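Local structure of polysaccharide biosynthesis protein CapD (Bacillus thuringiensis HD-771, 6BWC) at residues Ile19-Leu24 against Phe46-Glu51; Ser25-Leu28 against Val34-Val37; Asp65-Asp70 against Ala86-Val91. The protein probably acts on UDP-N-acetylglucosamine with the help of bound NADP, as a short-chain dehydrogenase-type enzyme of CMP-pseudaminic acid biosynthesis. The protein carries 2 engineered substitutions. One frame throughout, in Å; residues are numbered along the deposited sequence.

Contact 1: residues Ile19-Leu24 against Phe46-Glu51. With NAP (NADP nicotinamide-adenine-dinucleotide phosphate), chain N.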
loop_
_atom_site.group_PDB
_atom_site.type_symbol
_atom_site.label_atom_id
_atom_site.label_comp_id
_atom_site.label_asym_id
_atom_site.label_seq_id
_atom_site.Cartn_x
_atom_site.Cartn_y
_atom_site.Cartn_z
ATOM N N ILE C 19 -14.210 -28.985 0.974
ATOM C CA ILE C 19 -14.399 -29.133 -0.461
ATOM C C ILE C 19 -13.066 -29.138 -1.217
ATOM O O ILE C 19 -12.910 -29.862 -2.208
ATOM C CB ILE C 19 -15.403 -28.085 -0.977
ATOM C CG1 ILE C 19 -16.802 -28.477 -0.477
ATOM C CG2 ILE C 19 -15.387 -27.997 -2.500
ATOM C CD1 ILE C 19 -17.803 -27.360 -0.448
ATOM N N GLY C 20 -12.103 -28.364 -0.731
ATOM C CA GLY C 20 -10.767 -28.336 -1.313
ATOM C C GLY C 20 -9.977 -29.627 -1.209
ATOM O O GLY C 20 -9.277 -29.974 -2.154
ATOM N N LYS C 21 -10.069 -30.320 -0.070
ATOM C CA LYS C 21 -9.490 -31.659 0.058
ATOM C C LYS C 21 -10.172 -32.667 -0.861
ATOM O O LYS C 21 -9.488 -33.403 -1.588
ATOM C CB LYS C 21 -9.572 -32.210 1.477
ATOM C CG LYS C 21 -8.489 -31.725 2.437
ATOM C CD LYS C 21 -8.182 -32.768 3.525
ATOM C CE LYS C 21 -9.363 -33.110 4.438
ATOM N NZ LYS C 21 -9.400 -34.574 4.742
ATOM N N SER C 22 -11.502 -32.725 -0.843
ATOM C CA SER C 22 -12.196 -33.697 -1.700
ATOM C C SER C 22 -11.801 -33.504 -3.179
ATOM O O SER C 22 -11.434 -34.476 -3.839
ATOM C CB SER C 22 -13.722 -33.661 -1.522
ATOM O OG SER C 22 -14.278 -34.952 -1.720
ATOM N N ILE C 23 -11.821 -32.257 -3.671
ATOM C CA ILE C 23 -11.293 -31.946 -5.026
ATOM C C ILE C 23 -9.851 -32.466 -5.240
ATOM O O ILE C 23 -9.547 -33.015 -6.299
ATOM C CB ILE C 23 -11.307 -30.427 -5.347
ATOM C CG1 ILE C 23 -12.748 -29.898 -5.434
ATOM C CG2 ILE C 23 -10.578 -30.138 -6.669
ATOM C CD1 ILE C 23 -12.859 -28.384 -5.361
ATOM N N LEU C 24 -8.982 -32.255 -4.244
ATOM C CA LEU C 24 -7.569 -32.687 -4.275
ATOM C C LEU C 24 -7.422 -34.151 -4.604
ATOM O O LEU C 24 -6.707 -34.503 -5.543
ATOM C CB LEU C 24 -6.881 -32.418 -2.923
ATOM C CG LEU C 24 -5.471 -32.945 -2.689
ATOM C CD1 LEU C 24 -4.591 -32.620 -3.888
ATOM C CD2 LEU C 24 -4.889 -32.351 -1.416
ATOM N N PHE C 46 -0.205 -29.137 7.907
ATOM C CA PHE C 46 0.521 -30.192 8.629
ATOM C C PHE C 46 -0.311 -31.469 8.760
ATOM O O PHE C 46 0.192 -32.548 8.495
ATOM C CB PHE C 46 0.989 -29.687 10.008
ATOM C CG PHE C 46 1.644 -30.746 10.873
ATOM C CD1 PHE C 46 2.906 -31.249 10.554
ATOM C CD2 PHE C 46 0.997 -31.233 12.016
ATOM C CE1 PHE C 46 3.506 -32.218 11.349
ATOM C CE2 PHE C 46 1.590 -32.204 12.808
ATOM C CZ PHE C 46 2.847 -32.693 12.475
ATOM N N LEU C 47 -1.578 -31.352 9.142
ATOM C CA LEU C 47 -2.451 -32.526 9.207
ATOM C C LEU C 47 -2.588 -33.223 7.849
ATOM O O LEU C 47 -2.367 -34.427 7.764
ATOM C CB LEU C 47 -3.828 -32.150 9.739
ATOM C CG LEU C 47 -3.882 -31.787 11.226
ATOM C CD1 LEU C 47 -5.296 -31.331 11.572
ATOM C CD2 LEU C 47 -3.450 -32.947 12.124
ATOM N N LEU C 48 -2.919 -32.446 6.812
ATOM C CA LEU C 48 -3.050 -32.926 5.428
ATOM C C LEU C 48 -1.782 -33.588 4.958
ATOM O O LEU C 48 -1.811 -34.729 4.518
ATOM C CB LEU C 48 -3.401 -31.774 4.474
ATOM C CG LEU C 48 -3.655 -32.039 2.970
ATOM C CD1 LEU C 48 -4.747 -33.068 2.736
ATOM C CD2 LEU C 48 -4.029 -30.734 2.266
ATOM N N GLN C 49 -0.673 -32.872 5.061
ATOM C CA GLN C 49 0.658 -33.448 4.827
ATOM C C GLN C 49 0.771 -34.884 5.409
ATOM O O GLN C 49 1.101 -35.844 4.716
ATOM C CB GLN C 49 1.731 -32.546 5.471
ATOM C CG GLN C 49 3.045 -32.421 4.709
ATOM C CD GLN C 49 3.619 -31.006 4.755
ATOM O OE1 GLN C 49 4.690 -30.775 5.303
ATOM N NE2 GLN C 49 2.894 -30.050 4.181
ATOM N N GLU C 50 0.450 -35.021 6.686
ATOM C CA GLU C 50 0.592 -36.300 7.372
ATOM C C GLU C 50 -0.431 -37.353 6.906
ATOM O O GLU C 50 -0.150 -38.555 6.871
ATOM C CB GLU C 50 0.499 -36.100 8.882
ATOM C CG GLU C 50 1.273 -37.150 9.647
ATOM C CD GLU C 50 2.772 -37.051 9.475
ATOM O OE1 GLU C 50 3.319 -35.970 9.150
ATOM O OE2 GLU C 50 3.410 -38.085 9.693
ATOM N N GLU C 51 -1.607 -36.889 6.533
ATOM C CA GLU C 51 -2.642 -37.758 6.022
ATOM C C GLU C 51 -2.306 -38.261 4.617
ATOM O O GLU C 51 -2.786 -39.303 4.213
ATOM C CB GLU C 51 -3.933 -36.973 6.025
ATOM C CG GLU C 51 -5.201 -37.744 5.798
ATOM C CD GLU C 51 -6.366 -36.789 5.720
ATOM O OE1 GLU C 51 -6.316 -35.730 6.407
ATOM O OE2 GLU C 51 -7.306 -37.085 4.947
HETATM P PA NAP N . -13.746 -24.591 4.622
HETATM O O1A NAP N . -13.698 -26.012 5.107
HETATM O O2A NAP N . -13.776 -23.533 5.672
HETATM O O5B NAP N . -12.542 -24.313 3.618
HETATM C C5B NAP N . -11.979 -23.001 3.531
HETATM C C4B NAP N . -10.595 -23.085 2.895
HETATM O O4B NAP N . -10.048 -21.804 2.590
HETATM C C3B NAP N . -9.621 -23.704 3.861
HETATM O O3B NAP N . -8.691 -24.401 3.037
HETATM C C2B NAP N . -9.020 -22.509 4.554
HETATM O O2B NAP N . -7.809 -22.906 5.163
HETATM C C1B NAP N . -8.893 -21.524 3.392
HETATM N N9A NAP N . -8.865 -20.043 3.644
HETATM C C8A NAP N . -9.675 -19.259 4.414
HETATM N N7A NAP N . -9.330 -17.928 4.343
HETATM C C5A NAP N . -8.281 -17.852 3.505
HETATM C C6A NAP N . -7.391 -16.795 2.963
HETATM N N6A NAP N . -7.539 -15.504 3.293
HETATM N N1A NAP N . -6.415 -17.148 2.110
HETATM C C2A NAP N . -6.209 -18.424 1.740
HETATM N N3A NAP N . -6.963 -19.439 2.191
HETATM C C4A NAP N . -7.991 -19.231 3.052
HETATM O O3 NAP N . -14.972 -24.331 3.605
HETATM P PN NAP N . -15.695 -25.396 2.620
HETATM O O1N NAP N . -14.698 -26.359 1.993
HETATM O O2N NAP N . -16.928 -25.908 3.299
HETATM O O5D NAP N . -16.284 -24.429 1.503
HETATM C C5D NAP N . -15.474 -24.083 0.407
HETATM C C4D NAP N . -16.186 -23.051 -0.462
HETATM O O4D NAP N . -17.523 -23.516 -0.690
HETATM C C3D NAP N . -16.303 -21.612 0.072
HETATM O O3D NAP N . -15.926 -20.710 -0.971
HETATM C C2D NAP N . -17.761 -21.431 0.421
HETATM O O2D NAP N . -18.225 -20.097 0.187
HETATM C C1D NAP N . -18.439 -22.428 -0.519
HETATM N N1N NAP N . -19.730 -22.945 -0.048
HETATM C C2N NAP N . -19.730 -23.837 0.956
HETATM C C3N NAP N . -20.883 -24.395 1.478
HETATM C C7N NAP N . -20.879 -25.358 2.614
HETATM O O7N NAP N . -21.960 -25.656 3.125
HETATM N N7N NAP N . -19.744 -25.871 3.097
HETATM C C4N NAP N . -22.190 -24.027 0.877
HETATM C C5N NAP N . -22.076 -23.041 -0.204
HETATM C C6N NAP N . -20.857 -22.555 -0.643
HETATM P P2B NAP N . -7.107 -22.015 6.309
HETATM O O1X NAP N . -6.082 -23.018 6.801
HETATM O O2X NAP N . -6.436 -20.864 5.590
HETATM O O3X NAP N . -8.216 -21.600 7.306
#
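K21 reaches the neighbouring helix in a salt bridge whose hydrogen bond is weak, 3.3 Å from K21 NZ to E51 OE2. The other carboxylate oxygen is farther off, with E51 OE1 3.7 Å from K21 NZ, so the pairing is one-sided. The lysine and the glutamate come from opposite directions: E51 extends straight out, whereas K21 bends at its third (-62°) and fourth torsions on the way to the carboxylate. Both are partly or fully exposed, which suits long charged chains at the outer edge of the contact. Helix 18-29 follows the first strand of a Rossmann fold and starts at the NADP pyrophosphate, where I19 N gives O1N of NADP a nearly straight 2.9 Å hydrogen bond (172° at the hydrogen) and the positive end of the helix dipole would favour the phosphate charge. G20, in the first turn, is probably the last glycine of a GxGxxG-type motif; lacking a side chain, it keeps the buried helix start slim beside the pyrophosphate. Helix 42-51 runs beside it with the segment axes 26° apart and 13.0 Å distant, so side chains span the gap. L48 meets two residues of the facing helix: its CG is anti to the backbone N, sending CD1 alongside the K21 chain (3.5 Å from L48 CD1 to K21 CD) and CD2 tip to tip with L24 (4.1 Å between L48 CD2 and L24 CD2). Both buried leucines also rest on V37 of strand 34-39. On another flank, the F46 ring meets H90 of the second subunit.

Contact 2: residues Ser25-Leu28 against Val34-Val37; sequences SNVL and VVRV
V27, its beta carbon directed at the strand 34-37, is the first residue of 25-28 to meet it, and it does so through a single side chain, that of V35. Its first torsion (158°) carries CG1 out from the helix, and V27 CG1 lies 3.8 Å from V35 CG2, while F5 also packs on this valine. L28 starts out neither toward the strand nor away from it, but its longer chain lets the tip reach inward, and L28 CD2 stops 3.9 Å from the same methyl, V35 CG2. Both side chains cross V35 obliquely, so V35 CG2 sits against two neighbours at once. I59 and F52 pack on L28 as well. The contact lies inside a beta-alpha-beta unit: strand 9-13, helix 18-29 and strand 34-39, whose two strands are parallel neighbours in the Rossmann sheet. V35 faces the helix, whereas V34 points away from it and R36 forms a salt bridge with E77. Beta-branched valine suits the strand, and its compact bulk fits beneath a helix. The backbone of V35 is hydrogen-bonded to R60 of strand 59-63 and to N58 just before it. Between helix and strand, then, the attraction is wholly apolar, without directional bonds, and depends on methyl groups fitting together and excluding water.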
loop_
_atom_site.group_PDB
_atom_site.type_symbol
_atom_site.label_atom_id
_atom_site.label_comp_id
_atom_site.label_asym_id
_atom_site.label_seq_id
_atom_site.Cartn_x
_atom_site.Cartn_y
_atom_site.Cartn_z
ATOM N N SER C 25 -8.085 -34.992 -3.817
ATOM C CA SER C 25 -8.006 -36.431 -4.017
ATOM C C SER C 25 -8.685 -36.870 -5.329
ATOM O O SER C 25 -8.238 -37.819 -5.966
ATOM C CB SER C 25 -8.569 -37.183 -2.810
ATOM O OG SER C 25 -9.832 -36.669 -2.445
ATOM N N ASN C 26 -9.719 -36.167 -5.772
ATOM C CA ASN C 26 -10.388 -36.556 -7.014
ATOM C C ASN C 26 -9.506 -36.203 -8.185
ATOM O O ASN C 26 -9.317 -37.029 -9.063
ATOM C CB ASN C 26 -11.797 -35.949 -7.148
ATOM C CG ASN C 26 -12.860 -36.706 -6.311
ATOM O OD1 ASN C 26 -13.844 -37.204 -6.855
ATOM N ND2 ASN C 26 -12.665 -36.779 -4.988
ATOM N N VAL C 27 -8.930 -35.003 -8.155
ATOM C CA VAL C 27 -7.966 -34.563 -9.171
ATOM C C VAL C 27 -6.725 -35.445 -9.165
ATOM O O VAL C 27 -6.137 -35.669 -10.203
ATOM C CB VAL C 27 -7.600 -33.042 -9.033
ATOM C CG1 VAL C 27 -6.260 -32.679 -9.690
ATOM C CG2 VAL C 27 -8.695 -32.168 -9.623
ATOM N N LEU C 28 -6.341 -35.945 -7.999
ATOM C CA LEU C 28 -5.148 -36.801 -7.882
ATOM C C LEU C 28 -5.250 -38.146 -8.617
ATOM O O LEU C 28 -4.232 -38.669 -9.062
ATOM C CB LEU C 28 -4.746 -37.022 -6.400
ATOM C CG LEU C 28 -3.859 -35.952 -5.725
ATOM C CD1 LEU C 28 -3.680 -36.217 -4.237
ATOM C CD2 LEU C 28 -2.488 -35.836 -6.378
ATOM N N VAL C 34 1.470 -31.852 -11.098
ATOM C CA VAL C 34 1.498 -31.413 -9.706
ATOM C C VAL C 34 0.139 -30.845 -9.364
ATOM O O VAL C 34 -0.548 -30.354 -10.245
ATOM C CB VAL C 34 2.615 -30.368 -9.447
ATOM C CG1 VAL C 34 2.305 -29.017 -10.082
ATOM C CG2 VAL C 34 2.853 -30.188 -7.972
ATOM N N VAL C 35 -0.246 -30.957 -8.097
ATOM C CA VAL C 35 -1.383 -30.236 -7.532
ATOM C C VAL C 35 -0.816 -29.406 -6.410
ATOM O O VAL C 35 -0.055 -29.924 -5.606
ATOM C CB VAL C 35 -2.441 -31.182 -6.908
ATOM C CG1 VAL C 35 -3.659 -30.391 -6.411
ATOM C CG2 VAL C 35 -2.877 -32.253 -7.912
ATOM N N ARG C 36 -1.178 -28.136 -6.337
ATOM C CA ARG C 36 -0.748 -27.283 -5.248
ATOM C C ARG C 36 -1.901 -27.038 -4.279
ATOM O O ARG C 36 -3.051 -26.908 -4.699
ATOM C CB ARG C 36 -0.222 -25.978 -5.821
ATOM C CG ARG C 36 0.985 -26.186 -6.745
ATOM C CD ARG C 36 1.709 -24.884 -7.100
ATOM N NE ARG C 36 2.683 -25.061 -8.190
ATOM C CZ ARG C 36 3.151 -24.083 -8.972
ATOM N NH1 ARG C 36 2.750 -22.828 -8.824
ATOM N NH2 ARG C 36 4.008 -24.339 -9.940
ATOM N N VAL C 37 -1.592 -27.029 -2.980
ATOM C CA VAL C 37 -2.546 -26.674 -1.907
ATOM C C VAL C 37 -2.139 -25.302 -1.329
ATOM O O VAL C 37 -0.996 -25.134 -0.892
ATOM C CB VAL C 37 -2.569 -27.740 -0.784
ATOM C CG1 VAL C 37 -3.371 -27.284 0.411
ATOM C CG2 VAL C 37 -3.183 -29.025 -1.285
#

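Contact 3: residues Asp65-Asp70 against Ala86-Val91; sequences DIRNYD and AAMKHV. With NAP (NADP nicotinamide-adenine-dinucleotide phosphate), chain N.
I66 and A86, their CA atoms 7.9 Å apart, face each other from a type I turn, D65 to N68, closed by the bond from N68 N to D65 O (2.8 Å), and from an irregular loop that follows strand 81-84. D65 OD1 is gripped twice: R67 N donates to its anti lone pair at 2.7 Å, an Asx turn, and N6A of NADP donates to the same oxygen at 2.9 Å. The Asx bond thereby steadies the carboxylate that reads the adenine amino group, and I66 N adds a 3.1 Å bond to N1A of NADP. An aspartate binding adenine just beyond a parallel strand, here 59-63, is familiar in Rossmann-fold short-chain dehydrogenases. I66 and A86 lie on the same face of the adenine, I66 CG1 4.2 Å from A86 CB; alanine is small enough to leave the ring room. Farther out, M88 SD lies at the edge of the R67 guanidinium, 4.4 Å from R67 NH2; the guanidinium itself forms a salt bridge to E100 through NH2 and a hydrogen bond to T104 through NE. The extended K89 chain delivers K89 NZ to O2N of NADP at 2.7 Å, and R176 O accepts too.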
loop_
_atom_site.group_PDB
_atom_site.type_symbol
_atom_site.label_atom_id
_atom_site.label_comp_id
_atom_site.label_asym_id
_atom_site.label_seq_id
_atom_site.Cartn_x
_atom_site.Cartn_y
_atom_site.Cartn_z
ATOM N N ASP C 65 -1.958 -16.329 1.697
ATOM C CA ASP C 65 -3.252 -15.697 1.887
ATOM C C ASP C 65 -3.722 -14.995 0.628
ATOM O O ASP C 65 -3.012 -14.164 0.113
ATOM C CB ASP C 65 -3.146 -14.718 3.030
ATOM C CG ASP C 65 -4.485 -14.195 3.488
ATOM O OD1 ASP C 65 -5.289 -13.731 2.645
ATOM O OD2 ASP C 65 -4.730 -14.222 4.708
ATOM N N ILE C 66 -4.943 -15.305 0.172
ATOM C CA ILE C 66 -5.566 -14.656 -1.027
ATOM C C ILE C 66 -5.788 -13.130 -0.941
ATOM O O ILE C 66 -6.079 -12.500 -1.962
ATOM C CB ILE C 66 -6.852 -15.387 -1.608
ATOM C CG1 ILE C 66 -7.887 -15.879 -0.593
ATOM C CG2 ILE C 66 -6.468 -16.655 -2.333
ATOM C CD1 ILE C 66 -8.810 -14.818 -0.110
ATOM N N ARG C 67 -5.633 -12.543 0.253
ATOM C CA ARG C 67 -5.574 -11.085 0.427
ATOM C C ARG C 67 -4.225 -10.525 -0.119
ATOM O O ARG C 67 -4.130 -9.354 -0.494
ATOM C CB ARG C 67 -5.774 -10.719 1.904
ATOM C CG ARG C 67 -7.117 -11.168 2.522
ATOM C CD ARG C 67 -7.173 -10.995 4.051
ATOM N NE ARG C 67 -8.467 -11.383 4.658
ATOM C CZ ARG C 67 -8.834 -11.129 5.934
ATOM N NH1 ARG C 67 -8.020 -10.471 6.761
ATOM N NH2 ARG C 67 -10.026 -11.517 6.389
ATOM N N ASN C 68 -3.205 -11.389 -0.177
ATOM C CA ASN C 68 -1.881 -11.083 -0.723
ATOM C C ASN C 68 -1.798 -11.366 -2.230
ATOM O O ASN C 68 -1.664 -12.519 -2.609
ATOM C CB ASN C 68 -0.834 -11.944 0.027
ATOM C CG ASN C 68 0.549 -11.329 0.043
ATOM O OD1 ASN C 68 0.908 -10.514 -0.802
ATOM N ND2 ASN C 68 1.333 -11.719 1.017
ATOM N N TYR C 69 -1.860 -10.341 -3.086
ATOM C CA TYR C 69 -1.796 -10.590 -4.532
ATOM C C TYR C 69 -0.491 -11.300 -4.954
ATOM O O TYR C 69 -0.528 -12.372 -5.548
ATOM C CB TYR C 69 -1.984 -9.317 -5.371
ATOM C CG TYR C 69 -1.714 -9.589 -6.840
ATOM C CD1 TYR C 69 -2.697 -10.152 -7.674
ATOM C CD2 TYR C 69 -0.448 -9.351 -7.384
ATOM C CE1 TYR C 69 -2.417 -10.447 -9.008
ATOM C CE2 TYR C 69 -0.154 -9.638 -8.720
ATOM C CZ TYR C 69 -1.130 -10.190 -9.534
ATOM O OH TYR C 69 -0.790 -10.451 -10.851
ATOM N N ASP C 70 0.647 -10.667 -4.655
ATOM C CA ASP C 70 2.003 -11.210 -4.904
ATOM C C ASP C 70 2.220 -12.686 -4.593
ATOM O O ASP C 70 3.032 -13.328 -5.253
ATOM C CB ASP C 70 3.018 -10.469 -4.027
ATOM C CG ASP C 70 3.371 -9.085 -4.534
ATOM O OD1 ASP C 70 2.761 -8.617 -5.516
ATOM O OD2 ASP C 70 4.276 -8.484 -3.918
ATOM N N ALA C 86 -11.225 -21.030 -1.268
ATOM C CA ALA C 86 -11.096 -20.216 -0.043
ATOM C C ALA C 86 -12.149 -19.085 0.081
ATOM O O ALA C 86 -12.560 -18.473 -0.935
ATOM C CB ALA C 86 -9.684 -19.652 0.082
ATOM N N ALA C 87 -12.553 -18.844 1.342
ATOM C CA ALA C 87 -13.580 -17.858 1.752
ATOM C C ALA C 87 -13.926 -17.984 3.234
ATOM O O ALA C 87 -13.723 -19.017 3.876
ATOM C CB ALA C 87 -14.866 -17.996 0.944
ATOM N N MET C 88 -14.475 -16.906 3.768
ATOM C CA MET C 88 -15.212 -16.986 5.017
ATOM C C MET C 88 -16.627 -17.314 4.596
ATOM O O MET C 88 -17.226 -16.541 3.841
ATOM C CB MET C 88 -15.175 -15.662 5.782
ATOM C CG MET C 88 -13.842 -15.388 6.456
ATOM S SD MET C 88 -13.769 -13.698 7.008
ATOM C CE MET C 88 -14.905 -13.784 8.381
ATOM N N LYS C 89 -17.126 -18.452 5.081
ATOM C CA LYS C 89 -18.383 -19.056 4.659
ATOM C C LYS C 89 -19.439 -19.093 5.752
ATOM O O LYS C 89 -20.468 -19.750 5.574
ATOM C CB LYS C 89 -18.118 -20.505 4.233
ATOM C CG LYS C 89 -17.673 -21.481 5.352
ATOM C CD LYS C 89 -17.844 -22.926 4.903
ATOM C CE LYS C 89 -17.505 -23.895 6.013
ATOM N NZ LYS C 89 -17.995 -25.274 5.715
ATOM N N HIS C 90 -19.174 -18.451 6.888
ATOM C CA HIS C 90 -20.101 -18.448 8.011
ATOM C C HIS C 90 -20.904 -17.183 8.002
ATOM O O HIS C 90 -20.328 -16.097 8.042
ATOM C CB HIS C 90 -19.363 -18.475 9.324
ATOM C CG HIS C 90 -19.058 -19.842 9.827
ATOM N ND1 HIS C 90 -19.776 -20.431 10.844
ATOM C CD2 HIS C 90 -18.086 -20.718 9.494
ATOM C CE1 HIS C 90 -19.278 -21.627 11.092
ATOM N NE2 HIS C 90 -18.247 -21.822 10.292
ATOM N N VAL C 91 -22.228 -17.331 7.997
ATOM C CA VAL C 91 -23.140 -16.200 7.977
ATOM C C VAL C 91 -22.913 -15.317 9.197
ATOM O O VAL C 91 -22.720 -14.099 9.031
ATOM C CB VAL C 91 -24.614 -16.645 7.863
ATOM C CG1 VAL C 91 -25.582 -15.522 8.210
ATOM C CG2 VAL C 91 -24.888 -17.126 6.447
HETATM P PA NAP N . -13.746 -24.591 4.622
HETATM O O1A NAP N . -13.698 -26.012 5.107
HETATM O O2A NAP N . -13.776 -23.533 5.672
HETATM O O5B NAP N . -12.542 -24.313 3.618
HETATM C C5B NAP N . -11.979 -23.001 3.531
HETATM C C4B NAP N . -10.595 -23.085 2.895
HETATM O O4B NAP N . -10.048 -21.804 2.590
HETATM C C3B NAP N . -9.621 -23.704 3.861
HETATM O O3B NAP N . -8.691 -24.401 3.037
HETATM C C2B NAP N . -9.020 -22.509 4.554
HETATM O O2B NAP N . -7.809 -22.906 5.163
HETATM C C1B NAP N . -8.893 -21.524 3.392
HETATM N N9A NAP N . -8.865 -20.043 3.644
HETATM C C8A NAP N . -9.675 -19.259 4.414
HETATM N N7A NAP N . -9.330 -17.928 4.343
HETATM C C5A NAP N . -8.281 -17.852 3.505
HETATM C C6A NAP N . -7.391 -16.795 2.963
HETATM N N6A NAP N . -7.539 -15.504 3.293
HETATM N N1A NAP N . -6.415 -17.148 2.110
HETATM C C2A NAP N . -6.209 -18.424 1.740
HETATM N N3A NAP N . -6.963 -19.439 2.191
HETATM C C4A NAP N . -7.991 -19.231 3.052
HETATM O O3 NAP N . -14.972 -24.331 3.605
HETATM P PN NAP N . -15.695 -25.396 2.620
HETATM O O1N NAP N . -14.698 -26.359 1.993
HETATM O O2N NAP N . -16.928 -25.908 3.299
HETATM O O5D NAP N . -16.284 -24.429 1.503
HETATM C C5D NAP N . -15.474 -24.083 0.407
HETATM C C4D NAP N . -16.186 -23.051 -0.462
HETATM O O4D NAP N . -17.523 -23.516 -0.690
HETATM C C3D NAP N . -16.303 -21.612 0.072
HETATM O O3D NAP N . -15.926 -20.710 -0.971
HETATM C C2D NAP N . -17.761 -21.431 0.421
HETATM O O2D NAP N . -18.225 -20.097 0.187
HETATM C C1D NAP N . -18.439 -22.428 -0.519
HETATM N N1N NAP N . -19.730 -22.945 -0.048
HETATM C C2N NAP N . -19.730 -23.837 0.956
HETATM C C3N NAP N . -20.883 -24.395 1.478
HETATM C C7N NAP N . -20.879 -25.358 2.614
HETATM O O7N NAP N . -21.960 -25.656 3.125
HETATM N N7N NAP N . -19.744 -25.871 3.097
HETATM C C4N NAP N . -22.190 -24.027 0.877
HETATM C C5N NAP N . -22.076 -23.041 -0.204
HETATM C C6N NAP N . -20.857 -22.555 -0.643
HETATM P P2B NAP N . -7.107 -22.015 6.309
HETATM O O1X NAP N . -6.082 -23.018 6.801
HETATM O O2X NAP N . -6.436 -20.864 5.590
HETATM O O3X NAP N . -8.216 -21.600 7.306
#

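How the contacts relate
From the N terminus, helix 18-29 supplies the first segments of contacts 1 and 2. Contact 1 closes the loop that runs through strand 34-39 to helix 42-51, and contact 2, a shorter closure between helix 18-29 and that strand, is nested inside it. The two touch: L24 CD1 packs 3.5 Å from V35 CG1 and L48 CD2 4.0 Å from V37 CG1, so both helices rest on one strand. Contact 3 opens only after contact 1 has closed, so it stands in series; it brings the turn after strand 59-63 to the loop after strand 81-84. Its centre is about 18 Å from that of contact 1, yet both touch the same NADP and the second subunit.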